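Local coordinates for FAD-binding oxidoreductase (Gulosibacter chungangensis, PDB 7PBG), which oxidises 4-ethylphenol and related 4-alkylphenols, dehydrogenating 4-ethylphenol to 4-vinylphenol with a covalently bound FAD, at residues T282-W294 / N380-N392. Sequence-based numbering, arbitrary orientation.
Sequences TFDAACVSKREEW and NRHSAAVFDWFPN. With FAD (flavin-adenine dinucleotide), chain C.
The indole of Trp-389 lies sandwiched between Ala-286 and Arg-291. The methyl CB of Ala-286 sits over its six-membered ring, 4.0 Å from the centroid, while Arg-291 CB covers the opposite face, 3.8 Å from the five-membered centroid; both are CH-pi contacts. With CG anti to the backbone N (chi1 -179°), Trp-389 reaches into this slot, where Ser-289 O meets its CE3 in the ring plane at 3.2 Å. Arg-291 N donates to Trp-389 O at 2.9 Å, nearly straight (170°) and on a lone pair. A water lies between Ser-289 O and Ala-385 O, within hydrogen-bonding distance of each. Further along, Val-386 CG1 packs 3.9 Å from Cys-287 SG, and Val-386 CG2 and Phe-387 border the flavin's dimethylbenzene edge. In the second shell, Asp-426 OD2 accepts from Trp-389 NE1 and forms a salt bridge with Arg-291 NE, which probably limits rotation of the indole. A phenylalanine in place of Trp-389 would probably leave Asp-426 without its indole N-H partner and part of Arg-291's aliphatic chain uncovered. CH-pi packing thus joins helix 281-288 and the loop after it to Trp-389, backed by a carboxylate that probably balances the arginine's charge while holding the indole N-H.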
loop_
_atom_site.group_PDB
_atom_site.type_symbol
_atom_site.label_atom_id
_atom_site.label_comp_id
_atom_site.label_asym_id
_atom_site.label_seq_id
_atom_site.Cartn_x
_atom_site.Cartn_y
_atom_site.Cartn_z
ATOM N N THR A 282 31.776 0.844 12.287
ATOM C CA THR A 282 31.751 -0.490 12.920
ATOM C C THR A 282 30.963 -1.477 12.052
ATOM O O THR A 282 31.386 -2.672 11.946
ATOM C CB THR A 282 31.154 -0.412 14.324
ATOM O OG1 THR A 282 31.864 0.624 15.001
ATOM C CG2 THR A 282 31.325 -1.710 15.080
ATOM N N PHE A 283 29.860 -1.030 11.448
ATOM C CA PHE A 283 29.001 -1.937 10.656
ATOM C C PHE A 283 29.828 -2.403 9.466
ATOM O O PHE A 283 29.953 -3.607 9.205
ATOM C CB PHE A 283 27.697 -1.216 10.328
ATOM C CG PHE A 283 26.554 -2.106 9.926
ATOM C CD1 PHE A 283 25.267 -1.641 10.072
ATOM C CD2 PHE A 283 26.757 -3.383 9.436
ATOM C CE1 PHE A 283 24.196 -2.433 9.709
ATOM C CE2 PHE A 283 25.681 -4.190 9.088
ATOM C CZ PHE A 283 24.405 -3.687 9.165
ATOM N N ASP A 284 30.456 -1.459 8.755
ATOM C CA ASP A 284 31.254 -1.865 7.577
ATOM C C ASP A 284 32.395 -2.768 8.027
ATOM O O ASP A 284 32.664 -3.782 7.358
ATOM C CB ASP A 284 31.781 -0.669 6.779
ATOM C CG ASP A 284 30.977 -0.306 5.529
ATOM O OD1 ASP A 284 29.907 -0.947 5.247
ATOM O OD2 ASP A 284 31.458 0.609 4.818
ATOM N N ALA A 285 33.130 -2.382 9.058
ATOM C CA ALA A 285 34.266 -3.184 9.557
ATOM C C ALA A 285 33.800 -4.618 9.836
ATOM O O ALA A 285 34.432 -5.572 9.410
ATOM C CB ALA A 285 34.837 -2.509 10.784
ATOM N N ALA A 286 32.660 -4.774 10.473
ATOM C CA ALA A 286 32.200 -6.116 10.900
ATOM C C ALA A 286 31.844 -7.011 9.691
ATOM O O ALA A 286 31.806 -8.236 9.859
ATOM C CB ALA A 286 31.062 -5.945 11.855
ATOM N N CYS A 287 31.697 -6.432 8.487
ATOM C CA CYS A 287 31.452 -7.193 7.254
ATOM C C CYS A 287 32.727 -7.722 6.619
ATOM O O CYS A 287 32.609 -8.610 5.744
ATOM C CB CYS A 287 30.631 -6.376 6.267
ATOM S SG CYS A 287 28.964 -6.057 6.898
ATOM N N VAL A 288 33.890 -7.200 6.983
ATOM C CA VAL A 288 35.174 -7.512 6.297
ATOM C C VAL A 288 36.281 -7.794 7.293
ATOM O O VAL A 288 37.408 -8.003 6.852
ATOM C CB VAL A 288 35.642 -6.376 5.387
ATOM C CG1 VAL A 288 34.727 -6.243 4.188
ATOM C CG2 VAL A 288 35.811 -5.085 6.166
ATOM N N SER A 289 35.953 -7.898 8.568
ATOM C CA SER A 289 36.986 -8.123 9.598
ATOM C C SER A 289 36.344 -8.591 10.893
ATOM O O SER A 289 35.139 -8.414 11.059
ATOM C CB SER A 289 37.786 -6.887 9.804
ATOM O OG SER A 289 36.994 -5.877 10.462
ATOM N N LYS A 290 37.184 -9.020 11.825
ATOM C CA LYS A 290 36.778 -9.431 13.194
ATOM C C LYS A 290 37.239 -8.365 14.190
ATOM O O LYS A 290 38.162 -7.596 13.906
ATOM C CB LYS A 290 37.421 -10.766 13.560
ATOM C CG LYS A 290 36.969 -11.930 12.709
ATOM C CD LYS A 290 37.438 -13.268 13.261
ATOM C CE LYS A 290 36.793 -14.429 12.531
ATOM N NZ LYS A 290 37.036 -14.325 11.075
ATOM N N ARG A 291 36.545 -8.297 15.309
ATOM C CA ARG A 291 36.737 -7.239 16.309
ATOM C C ARG A 291 38.192 -7.148 16.739
ATOM O O ARG A 291 38.711 -6.050 16.893
ATOM C CB ARG A 291 35.935 -7.601 17.554
ATOM C CG ARG A 291 35.688 -6.411 18.466
ATOM C CD ARG A 291 34.882 -6.840 19.655
ATOM N NE ARG A 291 34.333 -5.709 20.433
ATOM C CZ ARG A 291 34.904 -5.122 21.473
ATOM N NH1 ARG A 291 36.079 -5.524 21.928
ATOM N NH2 ARG A 291 34.275 -4.113 22.071
ATOM N N GLU A 292 38.834 -8.306 16.965
ATOM C CA GLU A 292 40.210 -8.327 17.529
ATOM C C GLU A 292 41.202 -7.738 16.522
ATOM O O GLU A 292 42.346 -7.379 16.962
ATOM C CB GLU A 292 40.581 -9.736 17.943
ATOM C CG GLU A 292 39.888 -10.105 19.248
ATOM C CD GLU A 292 40.258 -11.485 19.753
ATOM O OE1 GLU A 292 40.336 -11.615 20.991
ATOM O OE2 GLU A 292 40.500 -12.421 18.911
ATOM N N GLU A 293 40.832 -7.618 15.244
ATOM C CA GLU A 293 41.760 -6.984 14.259
ATOM C C GLU A 293 41.951 -5.527 14.650
ATOM O O GLU A 293 42.982 -4.906 14.260
ATOM C CB GLU A 293 41.265 -7.131 12.826
ATOM C CG GLU A 293 41.240 -8.575 12.340
ATOM C CD GLU A 293 40.698 -8.765 10.940
ATOM O OE1 GLU A 293 39.815 -9.611 10.733
ATOM O OE2 GLU A 293 41.245 -8.126 10.013
ATOM N N TRP A 294 41.014 -4.968 15.408
ATOM C CA TRP A 294 41.002 -3.532 15.765
ATOM C C TRP A 294 41.310 -3.313 17.243
ATOM O O TRP A 294 41.921 -2.253 17.543
ATOM C CB TRP A 294 39.641 -2.917 15.411
ATOM C CG TRP A 294 39.230 -3.344 14.040
ATOM C CD1 TRP A 294 38.259 -4.234 13.692
ATOM C CD2 TRP A 294 39.881 -2.957 12.820
ATOM N NE1 TRP A 294 38.213 -4.383 12.343
ATOM C CE2 TRP A 294 39.208 -3.627 11.785
ATOM C CE3 TRP A 294 40.938 -2.107 12.514
ATOM C CZ2 TRP A 294 39.561 -3.463 10.456
ATOM C CZ3 TRP A 294 41.316 -1.977 11.199
ATOM C CH2 TRP A 294 40.632 -2.641 10.180
ATOM N N ASN A 380 23.353 -11.672 -1.931
ATOM C CA ASN A 380 24.612 -12.240 -1.393
ATOM C C ASN A 380 24.415 -12.515 0.097
ATOM O O ASN A 380 23.319 -12.304 0.607
ATOM C CB ASN A 380 25.833 -11.361 -1.710
ATOM C CG ASN A 380 25.756 -9.977 -1.106
ATOM O OD1 ASN A 380 25.564 -9.830 0.100
ATOM N ND2 ASN A 380 25.886 -8.953 -1.947
ATOM N N ARG A 381 25.438 -12.991 0.769
ATOM C CA ARG A 381 25.385 -13.091 2.254
ATOM C C ARG A 381 26.624 -12.431 2.846
ATOM O O ARG A 381 27.092 -12.821 3.914
ATOM C CB ARG A 381 25.248 -14.543 2.666
ATOM C CG ARG A 381 26.339 -15.440 2.134
ATOM C CD ARG A 381 26.007 -16.859 2.546
ATOM N NE ARG A 381 24.781 -17.335 1.926
ATOM C CZ ARG A 381 24.226 -18.534 2.140
ATOM N NH1 ARG A 381 24.743 -19.374 3.025
ATOM N NH2 ARG A 381 23.119 -18.876 1.512
ATOM N N HIS A 382 27.119 -11.413 2.170
ATOM C CA HIS A 382 28.300 -10.662 2.636
ATOM C C HIS A 382 28.125 -10.243 4.100
ATOM O O HIS A 382 29.082 -10.469 4.843
ATOM C CB HIS A 382 28.567 -9.488 1.695
ATOM C CG HIS A 382 29.899 -8.874 1.923
ATOM N ND1 HIS A 382 30.058 -7.675 2.615
ATOM C CD2 HIS A 382 31.128 -9.315 1.585
ATOM C CE1 HIS A 382 31.355 -7.387 2.664
ATOM N NE2 HIS A 382 32.032 -8.403 2.067
ATOM N N SER A 383 26.966 -9.699 4.509
ATOM C CA SER A 383 26.697 -9.200 5.885
ATOM C C SER A 383 26.638 -10.343 6.912
ATOM O O SER A 383 26.661 -10.007 8.097
ATOM C CB SER A 383 25.433 -8.357 5.981
ATOM O OG SER A 383 25.444 -7.397 4.946
ATOM N N ALA A 384 26.622 -11.610 6.497
ATOM C CA ALA A 384 26.708 -12.788 7.394
ATOM C C ALA A 384 28.066 -12.798 8.124
ATOM O O ALA A 384 28.171 -13.333 9.233
ATOM C CB ALA A 384 26.469 -14.073 6.633
ATOM N N ALA A 385 29.075 -12.119 7.612
ATOM C CA ALA A 385 30.367 -11.965 8.308
ATOM C C ALA A 385 30.223 -11.312 9.691
ATOM O O ALA A 385 31.080 -11.546 10.567
ATOM C CB ALA A 385 31.250 -11.147 7.396
ATOM N N VAL A 386 29.167 -10.521 9.932
ATOM C CA VAL A 386 29.027 -9.862 11.247
ATOM C C VAL A 386 28.882 -10.938 12.336
ATOM O O VAL A 386 29.239 -10.649 13.477
ATOM C CB VAL A 386 27.878 -8.833 11.314
ATOM C CG1 VAL A 386 28.033 -7.805 10.230
ATOM C CG2 VAL A 386 26.502 -9.461 11.297
ATOM N N PHE A 387 28.406 -12.149 11.999
ATOM C CA PHE A 387 28.239 -13.285 12.954
ATOM C C PHE A 387 29.606 -13.769 13.463
ATOM O O PHE A 387 29.679 -14.513 14.458
ATOM C CB PHE A 387 27.456 -14.463 12.345
ATOM C CG PHE A 387 26.122 -14.107 11.758
ATOM C CD1 PHE A 387 25.368 -13.104 12.329
ATOM C CD2 PHE A 387 25.631 -14.744 10.630
ATOM C CE1 PHE A 387 24.170 -12.718 11.767
ATOM C CE2 PHE A 387 24.391 -14.408 10.117
ATOM C CZ PHE A 387 23.670 -13.378 10.680
ATOM N N ASP A 388 30.676 -13.410 12.764
ATOM C CA ASP A 388 32.040 -13.870 13.100
ATOM C C ASP A 388 32.808 -12.723 13.743
ATOM O O ASP A 388 33.989 -12.910 14.042
ATOM C CB ASP A 388 32.787 -14.437 11.878
ATOM C CG ASP A 388 32.141 -15.682 11.301
ATOM O OD1 ASP A 388 31.619 -16.491 12.080
ATOM O OD2 ASP A 388 32.102 -15.787 10.074
ATOM N N TRP A 389 32.173 -11.570 13.991
ATOM C CA TRP A 389 32.883 -10.400 14.581
ATOM C C TRP A 389 33.592 -10.807 15.868
ATOM O O TRP A 389 34.718 -10.368 16.110
ATOM C CB TRP A 389 31.837 -9.330 14.857
ATOM C CG TRP A 389 32.302 -8.038 15.437
ATOM C CD1 TRP A 389 31.856 -7.510 16.609
ATOM C CD2 TRP A 389 33.176 -7.051 14.868
ATOM N NE1 TRP A 389 32.422 -6.303 16.838
ATOM C CE2 TRP A 389 33.187 -5.956 15.761
ATOM C CE3 TRP A 389 33.908 -6.947 13.681
ATOM C CZ2 TRP A 389 33.935 -4.816 15.510
ATOM C CZ3 TRP A 389 34.656 -5.822 13.427
ATOM C CH2 TRP A 389 34.663 -4.771 14.350
ATOM N N PHE A 390 32.902 -11.619 16.664
ATOM C CA PHE A 390 33.489 -12.431 17.751
ATOM C C PHE A 390 32.686 -13.727 17.810
ATOM O O PHE A 390 31.599 -13.825 17.228
ATOM C CB PHE A 390 33.507 -11.635 19.057
ATOM C CG PHE A 390 32.168 -11.087 19.472
ATOM C CD1 PHE A 390 31.207 -11.938 19.980
ATOM C CD2 PHE A 390 31.883 -9.737 19.363
ATOM C CE1 PHE A 390 29.986 -11.436 20.401
ATOM C CE2 PHE A 390 30.645 -9.239 19.717
ATOM C CZ PHE A 390 29.702 -10.089 20.259
ATOM N N PRO A 391 33.152 -14.725 18.573
ATOM C CA PRO A 391 32.483 -16.022 18.581
ATOM C C PRO A 391 31.031 -15.900 19.067
ATOM O O PRO A 391 30.806 -15.295 20.063
ATOM C CB PRO A 391 33.372 -16.907 19.483
ATOM C CG PRO A 391 34.711 -16.247 19.421
ATOM C CD PRO A 391 34.439 -14.759 19.302
ATOM N N ASN A 392 30.114 -16.507 18.321
ATOM C CA ASN A 392 28.670 -16.606 18.666
ATOM C C ASN A 392 28.015 -15.214 18.588
ATOM O O ASN A 392 26.947 -15.032 19.177
ATOM C CB ASN A 392 28.453 -17.207 20.073
ATOM C CG ASN A 392 29.339 -18.395 20.367
ATOM O OD1 ASN A 392 29.455 -19.296 19.555
ATOM N ND2 ASN A 392 30.015 -18.351 21.500
HETATM P PA FAD C . 10.340 -15.968 8.008
HETATM O O1A FAD C . 11.115 -16.233 9.258
HETATM O O2A FAD C . 9.914 -17.141 7.161
HETATM O O5B FAD C . 9.049 -15.168 8.402
HETATM C C5B FAD C . 9.089 -14.080 9.314
HETATM C C4B FAD C . 7.740 -13.996 9.986
HETATM O O4B FAD C . 6.701 -13.681 9.014
HETATM C C3B FAD C . 7.240 -15.285 10.657
HETATM O O3B FAD C . 7.800 -15.446 11.957
HETATM C C2B FAD C . 5.713 -15.116 10.599
HETATM O O2B FAD C . 5.296 -14.280 11.662
HETATM C C1B FAD C . 5.533 -14.454 9.237
HETATM N N9A FAD C . 5.380 -15.371 8.138
HETATM C C8A FAD C . 6.356 -15.753 7.273
HETATM N N7A FAD C . 5.915 -16.574 6.366
HETATM C C5A FAD C . 4.597 -16.794 6.687
HETATM C C6A FAD C . 3.590 -17.536 6.061
HETATM N N6A FAD C . 3.807 -18.306 4.987
HETATM N N1A FAD C . 2.367 -17.521 6.639
HETATM C C2A FAD C . 2.168 -16.737 7.730
HETATM N N3A FAD C . 3.035 -15.971 8.379
HETATM C C4A FAD C . 4.249 -16.048 7.796
HETATM N N1 FAD C . 15.594 -7.743 7.273
HETATM C C2 FAD C . 15.196 -6.943 6.300
HETATM O O2 FAD C . 13.977 -6.837 6.007
HETATM N N3 FAD C . 16.079 -6.280 5.528
HETATM C C4 FAD C . 17.425 -6.315 5.753
HETATM O O4 FAD C . 18.199 -5.739 4.964
HETATM C C4X FAD C . 17.887 -7.102 6.792
HETATM N N5 FAD C . 19.173 -7.121 7.017
HETATM C C5X FAD C . 19.603 -7.921 8.047
HETATM C C6 FAD C . 20.982 -7.979 8.292
HETATM C C7 FAD C . 21.513 -8.800 9.269
HETATM C C7M FAD C . 23.012 -8.839 9.483
HETATM C C8 FAD C . 20.632 -9.603 10.024
HETATM C C8M FAD C . 21.160 -10.508 11.095
HETATM C C9 FAD C . 19.270 -9.528 9.815
HETATM C C9A FAD C . 18.716 -8.706 8.817
HETATM N N10 FAD C . 17.353 -8.652 8.540
HETATM C C10 FAD C . 16.893 -7.853 7.504
HETATM C "C1'" FAD C . 16.371 -9.511 9.251
HETATM C "C2'" FAD C . 16.145 -10.871 8.573
HETATM O "O2'" FAD C . 17.416 -11.465 8.140
HETATM C "C3'" FAD C . 15.258 -10.838 7.311
HETATM O "O3'" FAD C . 14.146 -10.003 7.520
HETATM C "C4'" FAD C . 14.757 -12.202 6.816
HETATM O "O4'" FAD C . 14.444 -12.132 5.416
HETATM C "C5'" FAD C . 13.551 -12.653 7.595
HETATM O "O5'" FAD C . 13.486 -14.082 7.694
HETATM P P FAD C . 12.681 -14.957 6.628
HETATM O O1P FAD C . 13.193 -16.364 6.698
HETATM O O2P FAD C . 12.781 -14.230 5.324
HETATM O O3P FAD C . 11.166 -14.901 7.137
HETATM O O HOH W 1 33.664 -10.830 11.087
HETATM O O HOH W 2 37.150 -10.764 17.437
#